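Local coordinates for protection of telomeres protein 1 (Schizosaccharomyces pombe, PDB 5USB), which binds single-stranded telomeric DNA through an OB-fold domain, protecting the 3' overhang and regulating telomerase and telomere length, at residues A[20-31]-A[74-84]. The protein carries 1 engineered substitution. Residues are numbered along the deposited sequence; the frame is centred on the assembly and turned at random. Where two conformers were deposited one is given.
Sequences QVIKTWYSDKNF and DFYCRNYIKEG. With nucleotides of chain B.
Phe31 lays one ring face over the backbone of Arg78, whose CA sits 3.6 Å from the ring centroid, a CH-pi contact 7° off the normal. With CG anti to the backbone N (chi1 -177°), the ring turns onto Arg78, leaving Phe31 CB 3.4 Å from Asp74 OD1, and CD2 packs 3.8 Å from Cys77 CB. In this Arg78 conformer, NE and NH2 grip Asp74 OD1 side-on; NH2 also turns to Ser27 O, though that bond is suspiciously short, while Tyr26 CB lies over one face of the guanidinium, toward its rim. The extended Glu83 side chain runs beside Lys23 and takes the Thr24 N-H on the anti lone pair of OE1 (3.0 Å). Gly84 N donates a hydrogen bond to Val21 O (2.8 Å), and Gln20 NE2 a nearly straight one to Gly84 O. Strand 14-26 meets the deoxynucleotides of chimeric chain B: Trp25 slots between DG7 and DT9, Tyr26 stacks on the other face of DT9, and Lys23 NZ reaches DG7 N7 (2.8 Å). Were Trp25 replaced by an alanine, the stack would probably open between DG7 and DT9. Aromatic stacking on bases from a barrel strand characterises OB-fold recognition of single-stranded DNA.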
ATOM      1  N   GLN A  20      -5.792  -3.773  -0.377  1.00 11.95           N
ATOM      2  CA  GLN A  20      -5.817  -4.448  -1.661  1.00 11.88           C
ATOM      3  C   GLN A  20      -4.813  -3.794  -2.606  1.00 13.00           C
ATOM      4  O   GLN A  20      -4.685  -2.566  -2.648  1.00 11.80           O
ATOM      5  CB  GLN A  20      -7.210  -4.409  -2.281  1.00 13.77           C
ATOM      6  CG  GLN A  20      -7.281  -5.324  -3.487  1.00 16.80           C
ATOM      7  CD  GLN A  20      -8.668  -5.525  -4.034  1.00 18.69           C
ATOM      8  OE1 GLN A  20      -9.520  -4.652  -3.940  1.00 17.83           O
ATOM      9  NE2 GLN A  20      -8.872  -6.671  -4.696  1.00 19.07           N
ATOM     10  N   VAL A  21      -4.076  -4.633  -3.330  1.00 12.00           N
ATOM     11  CA  VAL A  21      -3.056  -4.168  -4.259  1.00 10.46           C
ATOM     12  C   VAL A  21      -3.731  -3.765  -5.560  1.00 12.41           C
ATOM     13  O   VAL A  21      -4.381  -4.586  -6.227  1.00 11.58           O
ATOM     14  CB  VAL A  21      -1.988  -5.239  -4.505  1.00 11.08           C
ATOM     15  CG1 VAL A  21      -0.981  -4.737  -5.524  1.00 11.00           C
ATOM     16  CG2 VAL A  21      -1.316  -5.599  -3.235  1.00 12.36           C
ATOM     17  N   ILE A  22      -3.512  -2.519  -5.958  1.00 12.23           N
ATOM     18  CA  ILE A  22      -4.064  -1.995  -7.201  1.00 10.41           C
ATOM     19  C   ILE A  22      -3.071  -2.096  -8.338  1.00 12.18           C
ATOM     20  O   ILE A  22      -3.447  -2.450  -9.457  1.00 15.69           O
ATOM     21  CB  ILE A  22      -4.526  -0.534  -7.005  1.00 13.73           C
ATOM     22  CG1 ILE A  22      -5.588  -0.393  -5.923  1.00 14.86           C
ATOM     23  CG2 ILE A  22      -5.025  -0.001  -8.339  1.00 13.25           C
ATOM     24  CD1 ILE A  22      -6.828  -1.236  -6.181  1.00 20.04           C
ATOM     25  N   LYS A  23      -1.810  -1.804  -8.056  1.00 10.68           N
ATOM     26  CA  LYS A  23      -0.776  -1.727  -9.069  1.00 12.30           C
ATOM     27  C   LYS A  23       0.543  -2.205  -8.487  1.00 10.28           C
ATOM     28  O   LYS A  23       0.858  -1.921  -7.330  1.00 10.39           O
ATOM     29  CB  LYS A  23      -0.630  -0.278  -9.565  1.00 11.86           C
ATOM     30  CG  LYS A  23       0.437  -0.078 -10.624  1.00 13.73           C
ATOM     31  CD  LYS A  23       0.445   1.361 -11.041  1.00 15.53           C
ATOM     32  CE  LYS A  23       1.648   1.672 -11.921  1.00 17.10           C
ATOM     33  NZ  LYS A  23       1.512   1.093 -13.245  1.00 18.22           N
ATOM     34  N   THR A  24       1.313  -2.914  -9.305  1.00 10.04           N
ATOM     35  CA  THR A  24       2.682  -3.266  -8.983  1.00 10.63           C
ATOM     36  C   THR A  24       3.603  -2.771 -10.079  1.00 11.55           C
ATOM     37  O   THR A  24       3.202  -2.682 -11.240  1.00 13.06           O
ATOM     38  CB  THR A  24       2.874  -4.785  -8.817  1.00 11.99           C
ATOM     39  OG1 THR A  24       2.602  -5.471 -10.028  1.00 16.15           O
ATOM     40  CG2 THR A  24       1.951  -5.336  -7.757  1.00 13.02           C
ATOM     41  N   TRP A  25       4.855  -2.498  -9.709  1.00 11.76           N
ATOM     42  CA  TRP A  25       5.885  -2.132 -10.672  1.00 10.72           C
ATOM     43  C   TRP A  25       7.235  -2.590 -10.158  1.00 11.56           C
ATOM     44  O   TRP A  25       7.684  -2.141  -9.101  1.00 12.07           O
ATOM     45  CB  TRP A  25       5.924  -0.634 -10.935  1.00 10.86           C
ATOM     46  CG  TRP A  25       6.891  -0.314 -12.020  1.00 13.53           C
ATOM     47  CD1 TRP A  25       8.136   0.198 -11.872  1.00 16.43           C
ATOM     48  CD2 TRP A  25       6.694  -0.503 -13.426  1.00 13.31           C
ATOM     49  NE1 TRP A  25       8.751   0.323 -13.110  1.00 15.45           N
ATOM     50  CE2 TRP A  25       7.874  -0.090 -14.071  1.00 13.88           C
ATOM     51  CE3 TRP A  25       5.640  -0.986 -14.205  1.00 14.33           C
ATOM     52  CZ2 TRP A  25       8.021  -0.146 -15.461  1.00 15.18           C
ATOM     53  CZ3 TRP A  25       5.786  -1.013 -15.576  1.00 14.30           C
ATOM     54  CH2 TRP A  25       6.982  -0.606 -16.185  1.00 14.31           C
ATOM     55  N   TYR A  26       7.864  -3.518 -10.880  1.00 14.29           N
ATOM     56  CA  TYR A  26       9.201  -3.945 -10.524  1.00 13.68           C
ATOM     57  C   TYR A  26      10.218  -3.175 -11.341  1.00 14.62           C
ATOM     58  O   TYR A  26       9.968  -2.816 -12.506  1.00 16.69           O
ATOM     59  CB  TYR A  26       9.415  -5.467 -10.733  1.00 15.64           C
ATOM     60  CG  TYR A  26       9.184  -6.001 -12.128  1.00 14.63           C
ATOM     61  CD1 TYR A  26      10.206  -6.021 -13.083  1.00 18.20           C
ATOM     62  CD2 TYR A  26       7.966  -6.541 -12.479  1.00 19.18           C
ATOM     63  CE1 TYR A  26       9.986  -6.537 -14.344  1.00 18.91           C
ATOM     64  CE2 TYR A  26       7.735  -7.038 -13.760  1.00 21.58           C
ATOM     65  CZ  TYR A  26       8.753  -7.033 -14.673  1.00 20.03           C
ATOM     66  OH  TYR A  26       8.503  -7.544 -15.952  1.00 27.77           O
ATOM     67  N   SER A  27      11.384  -2.973 -10.738  1.00 16.97           N
ATOM     68  CA  SER A  27      12.521  -2.405 -11.448  1.00 22.29           C
ATOM     69  C   SER A  27      13.786  -3.081 -10.950  1.00 18.16           C
ATOM     70  O   SER A  27      13.750  -3.943 -10.061  1.00 20.30           O
ATOM     71  CB  SER A  27      12.597  -0.885 -11.256  1.00 22.86           C
ATOM     72  OG  SER A  27      13.064  -0.560  -9.965  1.00 20.92           O
ATOM     73  N   ASP A  28      14.913  -2.677 -11.536  1.00 25.60           N
ATOM     74  CA  ASP A  28      16.199  -3.213 -11.108  1.00 28.42           C
ATOM     75  C   ASP A  28      16.664  -2.670  -9.766  1.00 33.29           C
ATOM     76  O   ASP A  28      17.634  -3.199  -9.220  1.00 36.16           O
ATOM     77  CB  ASP A  28      17.262  -2.913 -12.165  1.00 41.95           C
ATOM     78  CG  ASP A  28      17.054  -3.707 -13.442  1.00 46.66           C
ATOM     79  OD1 ASP A  28      16.491  -4.822 -13.367  1.00 45.59           O
ATOM     80  OD2 ASP A  28      17.460  -3.221 -14.525  1.00 64.11           O
ATOM     81  N   LYS A  29      16.024  -1.635  -9.230  1.00 27.45           N
ATOM     82  CA  LYS A  29      16.403  -1.069  -7.944  1.00 26.28           C
ATOM     83  C   LYS A  29      15.481  -1.475  -6.804  1.00 24.90           C
ATOM     84  O   LYS A  29      15.935  -1.582  -5.652  1.00 24.79           O
ATOM     85  CB  LYS A  29      16.419   0.462  -8.041  1.00 33.42           C
ATOM     86  CG  LYS A  29      17.373   1.006  -9.137  1.00 35.17           C
ATOM     87  CD  LYS A  29      18.797   1.213  -8.631  1.00 46.98           C
ATOM     88  CE  LYS A  29      19.599  -0.084  -8.545  1.00 54.08           C
ATOM     89  NZ  LYS A  29      21.035   0.162  -8.187  1.00 70.16           N
ATOM     90  N   ASN A  30      14.180  -1.617  -7.072  1.00 22.78           N
ATOM     91  CA  ASN A  30      13.234  -1.866  -6.002  1.00 16.04           C
ATOM     92  C   ASN A  30      11.929  -2.402  -6.594  1.00 14.24           C
ATOM     93  O   ASN A  30      11.798  -2.596  -7.796  1.00 17.76           O
ATOM     94  CB  ASN A  30      12.980  -0.608  -5.181  1.00 19.39           C
ATOM     95  CG  ASN A  30      12.562   0.549  -6.029  1.00 24.53           C
ATOM     96  OD1 ASN A  30      11.818   0.394  -6.991  1.00 23.77           O
ATOM     97  ND2 ASN A  30      13.069   1.717  -5.704  1.00 24.10           N
ATOM     98  N   PHE A  31      10.981  -2.699  -5.712  1.00 12.67           N
ATOM     99  CA  PHE A  31       9.645  -3.126  -6.109  1.00 12.23           C
ATOM    100  C   PHE A  31       8.614  -2.170  -5.507  1.00 13.33           C
ATOM    101  O   PHE A  31       8.701  -1.821  -4.315  1.00 13.23           O
ATOM    102  CB  PHE A  31       9.377  -4.555  -5.602  1.00 11.40           C
ATOM    103  CG  PHE A  31       8.066  -5.123  -6.006  1.00 13.64           C
ATOM    104  CD1 PHE A  31       7.735  -5.293  -7.342  1.00 14.10           C
ATOM    105  CD2 PHE A  31       7.179  -5.568  -5.047  1.00 14.76           C
ATOM    106  CE1 PHE A  31       6.494  -5.874  -7.693  1.00 15.06           C
ATOM    107  CE2 PHE A  31       5.978  -6.121  -5.393  1.00 17.57           C
ATOM    108  CZ  PHE A  31       5.630  -6.263  -6.693  1.00 13.94           C
ATOM    109  N   ASP A  74      11.943  -6.511  -1.520  1.00 10.71           N
ATOM    110  CA  ASP A  74      11.845  -6.531  -2.969  1.00 12.97           C
ATOM    111  C   ASP A  74      12.003  -7.954  -3.483  1.00 13.27           C
ATOM    112  O   ASP A  74      11.125  -8.488  -4.157  1.00 14.25           O
ATOM    113  CB  ASP A  74      12.937  -5.603  -3.490  1.00 14.70           C
ATOM    114  CG  ASP A  74      13.142  -5.628  -4.989  1.00 14.33           C
ATOM    115  OD1 ASP A  74      12.346  -6.232  -5.754  1.00 14.79           O
ATOM    116  OD2 ASP A  74      14.155  -4.998  -5.432  1.00 17.38           O
ATOM    117  N   PHE A  75      13.095  -8.609  -3.112  1.00 13.95           N
ATOM    118  CA  PHE A  75      13.296  -9.969  -3.597  1.00 15.11           C
ATOM    119  C   PHE A  75      12.135 -10.882  -3.231  1.00 12.08           C
ATOM    120  O   PHE A  75      11.765 -11.757  -4.017  1.00 14.89           O
ATOM    121  CB  PHE A  75      14.598 -10.526  -3.039  1.00 14.26           C
ATOM    122  CG  PHE A  75      15.820  -9.806  -3.511  1.00 17.92           C
ATOM    123  CD1 PHE A  75      16.097  -9.730  -4.867  1.00 28.18           C
ATOM    124  CD2 PHE A  75      16.720  -9.294  -2.605  1.00 23.70           C
ATOM    125  CE1 PHE A  75      17.237  -9.101  -5.317  1.00 32.96           C
ATOM    126  CE2 PHE A  75      17.860  -8.651  -3.038  1.00 27.22           C
ATOM    127  CZ  PHE A  75      18.122  -8.560  -4.401  1.00 30.47           C
ATOM    128  N   TYR A  76      11.582 -10.743  -2.033  1.00 11.91           N
ATOM    129  CA  TYR A  76      10.472 -11.585  -1.612  1.00 11.47           C
ATOM    130  C   TYR A  76       9.231 -11.320  -2.444  1.00 12.54           C
ATOM    131  O   TYR A  76       8.565 -12.247  -2.911  1.00 12.73           O
ATOM    132  CB  TYR A  76      10.161 -11.345  -0.137  1.00 14.96           C
ATOM    133  CG  TYR A  76       9.005 -12.165   0.386  1.00 12.78           C
ATOM    134  CD1 TYR A  76       8.949 -13.530   0.171  1.00 14.57           C
ATOM    135  CD2 TYR A  76       7.986 -11.609   1.108  1.00 12.50           C
ATOM    136  CE1 TYR A  76       7.912 -14.272   0.660  1.00 12.92           C
ATOM    137  CE2 TYR A  76       6.957 -12.338   1.608  1.00 14.89           C
ATOM    138  CZ  TYR A  76       6.927 -13.705   1.400  1.00 12.72           C
ATOM    139  OH  TYR A  76       5.906 -14.499   1.882  1.00 15.43           O
ATOM    140  N   CYS A  77       8.869 -10.043  -2.625  1.00 11.75           N
ATOM    141  CA  CYS A  77       7.556  -9.719  -3.155  1.00 13.62           C
ATOM    142  C   CYS A  77       7.472  -9.599  -4.669  1.00 12.71           C
ATOM    143  O   CYS A  77       6.364  -9.708  -5.205  1.00 14.57           O
ATOM    144  CB  CYS A  77       7.097  -8.404  -2.562  1.00 12.87           C
ATOM    145  SG  CYS A  77       6.625  -8.499  -0.821  1.00 16.99           S
ATOM    146  N   ARG A  78       8.586  -9.356  -5.357  1.00 14.56           N
ATOM    147  CA  ARG A  78       8.537  -8.836  -6.727  0.53 16.14           C
ATOM    148  C   ARG A  78       7.909  -9.810  -7.714  1.00 18.21           C
ATOM    149  O   ARG A  78       7.365  -9.380  -8.749  1.00 18.32           O
ATOM    150  CB  ARG A  78       9.945  -8.458  -7.195  0.53 16.41           C
ATOM    151  CG  ARG A  78      10.928  -9.624  -7.506  0.53 18.71           C
ATOM    152  CD  ARG A  78      12.031  -9.102  -8.450  0.53 22.65           C
ATOM    153  NE  ARG A  78      12.170  -7.687  -8.186  0.53 30.19           N
ATOM    154  CZ  ARG A  78      12.471  -6.731  -9.053  0.53 23.37           C
ATOM    155  NH1 ARG A  78      12.741  -6.954 -10.352  0.53 16.16           N
ATOM    156  NH2 ARG A  78      12.482  -5.514  -8.569  0.53 16.61           N
ATOM    157  N   ASN A  79       8.008 -11.106  -7.458  1.00 15.75           N
ATOM    158  CA  ASN A  79       7.388 -12.093  -8.334  1.00 18.86           C
ATOM    159  C   ASN A  79       6.359 -12.911  -7.572  1.00 16.46           C
ATOM    160  O   ASN A  79       6.128 -14.089  -7.874  1.00 20.45           O
ATOM    161  CB  ASN A  79       8.449 -12.990  -8.958  1.00 20.40           C
ATOM    162  CG  ASN A  79       8.019 -13.543 -10.287  1.00 31.87           C
ATOM    163  OD1 ASN A  79       6.948 -13.200 -10.788  1.00 35.87           O
ATOM    164  ND2 ASN A  79       8.847 -14.413 -10.865  1.00 42.53           N
ATOM    165  N   TYR A  80       5.749 -12.292  -6.571  1.00 17.78           N
ATOM    166  CA  TYR A  80       4.834 -12.955  -5.661  1.00 16.02           C
ATOM    167  C   TYR A  80       3.552 -12.153  -5.444  1.00 21.68           C
ATOM    168  O   TYR A  80       2.464 -12.670  -5.716  1.00 19.05           O
ATOM    169  CB  TYR A  80       5.568 -13.226  -4.342  1.00 16.36           C
ATOM    170  CG  TYR A  80       4.739 -13.839  -3.277  1.00 16.78           C
ATOM    171  CD1 TYR A  80       3.906 -14.930  -3.528  1.00 18.08           C
ATOM    172  CD2 TYR A  80       4.808 -13.367  -1.988  1.00 18.20           C
ATOM    173  CE1 TYR A  80       3.139 -15.490  -2.528  1.00 19.87           C
ATOM    174  CE2 TYR A  80       4.034 -13.930  -0.988  1.00 17.63           C
ATOM    175  CZ  TYR A  80       3.232 -14.994  -1.264  1.00 16.92           C
ATOM    176  OH  TYR A  80       2.494 -15.554  -0.257  1.00 19.14           O
ATOM    177  N   ILE A  81       3.655 -10.917  -4.937  1.00 14.50           N
ATOM    178  CA  ILE A  81       2.484 -10.068  -4.738  1.00 14.10           C
ATOM    179  C   ILE A  81       2.024  -9.546  -6.091  1.00 16.69           C
ATOM    180  O   ILE A  81       2.813  -8.971  -6.855  1.00 16.84           O
ATOM    181  CB  ILE A  81       2.799  -8.904  -3.786  1.00 14.66           C
ATOM    182  CG1 ILE A  81       3.309  -9.385  -2.466  1.00 16.17           C
ATOM    183  CG2 ILE A  81       1.553  -8.004  -3.595  1.00 15.97           C
ATOM    184  CD1 ILE A  81       2.331 -10.240  -1.694  1.00 20.67           C
ATOM    185  N   LYS A  82       0.744  -9.729  -6.387  1.00 15.19           N
ATOM    186  CA  LYS A  82       0.187  -9.405  -7.698  1.00 15.41           C
ATOM    187  C   LYS A  82      -0.952  -8.419  -7.534  1.00 12.91           C
ATOM    188  O   LYS A  82      -1.597  -8.337  -6.487  1.00 13.86           O
ATOM    189  CB  LYS A  82      -0.393 -10.621  -8.439  1.00 18.71           C
ATOM    190  CG  LYS A  82       0.524 -11.847  -8.607  1.00 21.47           C
ATOM    191  CD  LYS A  82       1.751 -11.538  -9.399  1.00 28.92           C
ATOM    192  CE  LYS A  82       2.709 -12.731  -9.419  1.00 32.66           C
ATOM    193  NZ  LYS A  82       4.020 -12.335 -10.011  1.00 31.91           N
ATOM    194  N   GLU A  83      -1.231  -7.700  -8.609  1.00 14.95           N
ATOM    195  CA  GLU A  83      -2.393  -6.838  -8.647  1.00 14.20           C
ATOM    196  C   GLU A  83      -3.660  -7.632  -8.325  1.00 11.51           C
ATOM    197  O   GLU A  83      -3.874  -8.721  -8.872  1.00 13.96           O
ATOM    198  CB  GLU A  83      -2.486  -6.182 -10.035  1.00 14.61           C
ATOM    199  CG  GLU A  83      -1.310  -5.251 -10.242  1.00 17.93           C
ATOM    200  CD  GLU A  83      -1.250  -4.516 -11.563  1.00 21.98           C
ATOM    201  OE1 GLU A  83      -0.336  -3.656 -11.719  1.00 15.75           O
ATOM    202  OE2 GLU A  83      -2.116  -4.767 -12.434  1.00 22.94           O
ATOM    203  N   GLY A  84      -4.483  -7.068  -7.459  1.00 14.31           N
ATOM    204  CA  GLY A  84      -5.713  -7.693  -6.997  1.00 14.70           C
ATOM    205  C   GLY A  84      -5.560  -8.499  -5.727  1.00 16.85           C
ATOM    206  O   GLY A  84      -6.569  -8.764  -5.036  1.00 18.28           O
TER
ATOM    207  P    DT B   9       4.465  -6.025 -19.776  1.00 25.68           P
ATOM    208  OP1  DT B   9       4.176  -6.103 -21.205  1.00 29.32           O
ATOM    209  OP2  DT B   9       4.124  -7.110 -18.895  1.00 25.93           O
ATOM    210  O5'  DT B   9       6.023  -5.813 -19.610  1.00 26.92           O
ATOM    211  C5'  DT B   9       6.857  -5.368 -20.664  1.00 24.31           C
ATOM    212  C4'  DT B   9       8.210  -5.010 -20.102  1.00 25.43           C
ATOM    213  O4'  DT B   9       8.088  -3.902 -19.186  1.00 21.60           O
ATOM    214  C3'  DT B   9       8.851  -6.112 -19.276  1.00 29.40           C
ATOM    215  O3'  DT B   9       9.600  -7.005 -20.089  1.00 37.83           O
ATOM    216  C2'  DT B   9       9.774  -5.341 -18.362  1.00 21.68           C
ATOM    217  C1'  DT B   9       9.024  -4.043 -18.132  1.00 22.12           C
ATOM    218  N1   DT B   9       8.292  -4.048 -16.860  1.00 18.17           N
ATOM    219  C2   DT B   9       8.980  -3.653 -15.745  1.00 17.67           C
ATOM    220  O2   DT B   9      10.136  -3.293 -15.777  1.00 17.96           O
ATOM    221  N3   DT B   9       8.256  -3.687 -14.585  1.00 15.71           N
ATOM    222  C4   DT B   9       6.952  -4.104 -14.431  1.00 14.45           C
ATOM    223  O4   DT B   9       6.431  -4.077 -13.331  1.00 15.29           O
ATOM    224  C5   DT B   9       6.290  -4.512 -15.643  1.00 18.53           C
ATOM    225  C7   DT B   9       4.861  -4.945 -15.576  1.00 22.12           C
ATOM    226  C6   DT B   9       6.987  -4.472 -16.782  1.00 20.83           C
ATOM    227  P    DG B   7       1.360   5.221 -20.254  1.00 32.29           P
ATOM    228  OP1  DG B   7       1.609   6.113 -21.406  1.00 36.19           O
ATOM    229  OP2  DG B   7       0.175   4.406 -20.213  1.00 29.19           O
ATOM    230  O5'  DG B   7       2.579   4.212 -20.071  1.00 25.49           O
ATOM    231  C5'  DG B   7       3.887   4.600 -20.443  1.00 25.94           C
ATOM    232  C4'  DG B   7       4.879   3.559 -19.993  1.00 21.85           C
ATOM    233  O4'  DG B   7       5.054   3.677 -18.568  1.00 19.43           O
ATOM    234  C3'  DG B   7       4.473   2.107 -20.258  1.00 23.68           C
ATOM    235  O3'  DG B   7       5.563   1.434 -20.859  1.00 24.81           O
ATOM    236  C2'  DG B   7       4.386   1.497 -18.875  1.00 21.91           C
ATOM    237  C1'  DG B   7       5.266   2.393 -18.055  1.00 15.47           C
ATOM    238  N9   DG B   7       4.896   2.392 -16.652  1.00 12.64           N
ATOM    239  C8   DG B   7       3.703   1.983 -16.116  1.00 16.78           C
ATOM    240  N7   DG B   7       3.682   2.036 -14.814  1.00 11.90           N
ATOM    241  C5   DG B   7       4.941   2.496 -14.470  1.00 12.09           C
ATOM    242  C6   DG B   7       5.513   2.734 -13.199  1.00 16.45           C
ATOM    243  O6   DG B   7       4.993   2.612 -12.094  1.00 14.96           O
ATOM    244  N1   DG B   7       6.821   3.195 -13.302  1.00 13.35           N
ATOM    245  C2   DG B   7       7.494   3.384 -14.481  1.00 14.83           C
ATOM    246  N2   DG B   7       8.749   3.826 -14.377  1.00 16.93           N
ATOM    247  N3   DG B   7       6.974   3.155 -15.673  1.00 15.52           N
ATOM    248  C4   DG B   7       5.705   2.714 -15.594  1.00 12.80           C
ATOM    249  P    DG B   8       5.328   0.261 -21.849  1.00 28.40           P
ATOM    250  OP1  DG B   8       6.625  -0.168 -22.338  1.00 28.92           O
ATOM    251  OP2  DG B   8       4.316   0.641 -22.786  1.00 35.97           O
ATOM    252  O5'  DG B   8       4.634  -0.884 -20.994  1.00 26.90           O
ATOM    253  C5'  DG B   8       5.455  -1.797 -20.287  1.00 23.70           C
ATOM    254  C4'  DG B   8       4.642  -2.628 -19.323  1.00 25.27           C
ATOM    255  O4'  DG B   8       3.935  -1.796 -18.388  1.00 22.64           O
ATOM    256  C3'  DG B   8       3.598  -3.551 -19.945  1.00 22.02           C
ATOM    257  O3'  DG B   8       3.764  -4.734 -19.189  1.00 27.97           O
ATOM    258  C2'  DG B   8       2.277  -2.889 -19.577  1.00 19.87           C
ATOM    259  C1'  DG B   8       2.619  -2.283 -18.227  1.00 19.07           C
ATOM    260  N9   DG B   8       1.813  -1.187 -17.696  1.00 16.63           N
ATOM    261  C8   DG B   8       1.572  -0.978 -16.363  1.00 18.16           C
ATOM    262  N7   DG B   8       0.915   0.121 -16.125  1.00 22.13           N
ATOM    263  C5   DG B   8       0.725   0.686 -17.376  1.00 23.00           C
ATOM    264  C6   DG B   8       0.066   1.887 -17.747  1.00 24.14           C
ATOM    265  O6   DG B   8      -0.487   2.709 -17.024  1.00 23.70           O
ATOM    266  N1   DG B   8       0.095   2.084 -19.124  1.00 19.25           N
ATOM    267  C2   DG B   8       0.684   1.234 -20.025  1.00 23.60           C
ATOM    268  N2   DG B   8       0.608   1.600 -21.312  1.00 23.35           N
ATOM    269  N3   DG B   8       1.304   0.111 -19.690  1.00 23.84           N
ATOM    270  C4   DG B   8       1.289  -0.098 -18.358  1.00 22.08           C
TER
HETATM  271  O   HOH W   1       1.909  -1.756 -13.335  1.00 20.33           O
HETATM  272  O   HOH W   2       0.857  -7.919 -10.669  1.00 25.07           O
HETATM  273  O   HOH W   3      15.782  -5.225  -7.734  1.00 30.23           O
HETATM  274  O   HOH W   4      13.653  -5.530 -12.998  1.00 32.35           O
HETATM  275  O   HOH W   5      15.825  -3.646  -3.886  1.00 21.80           O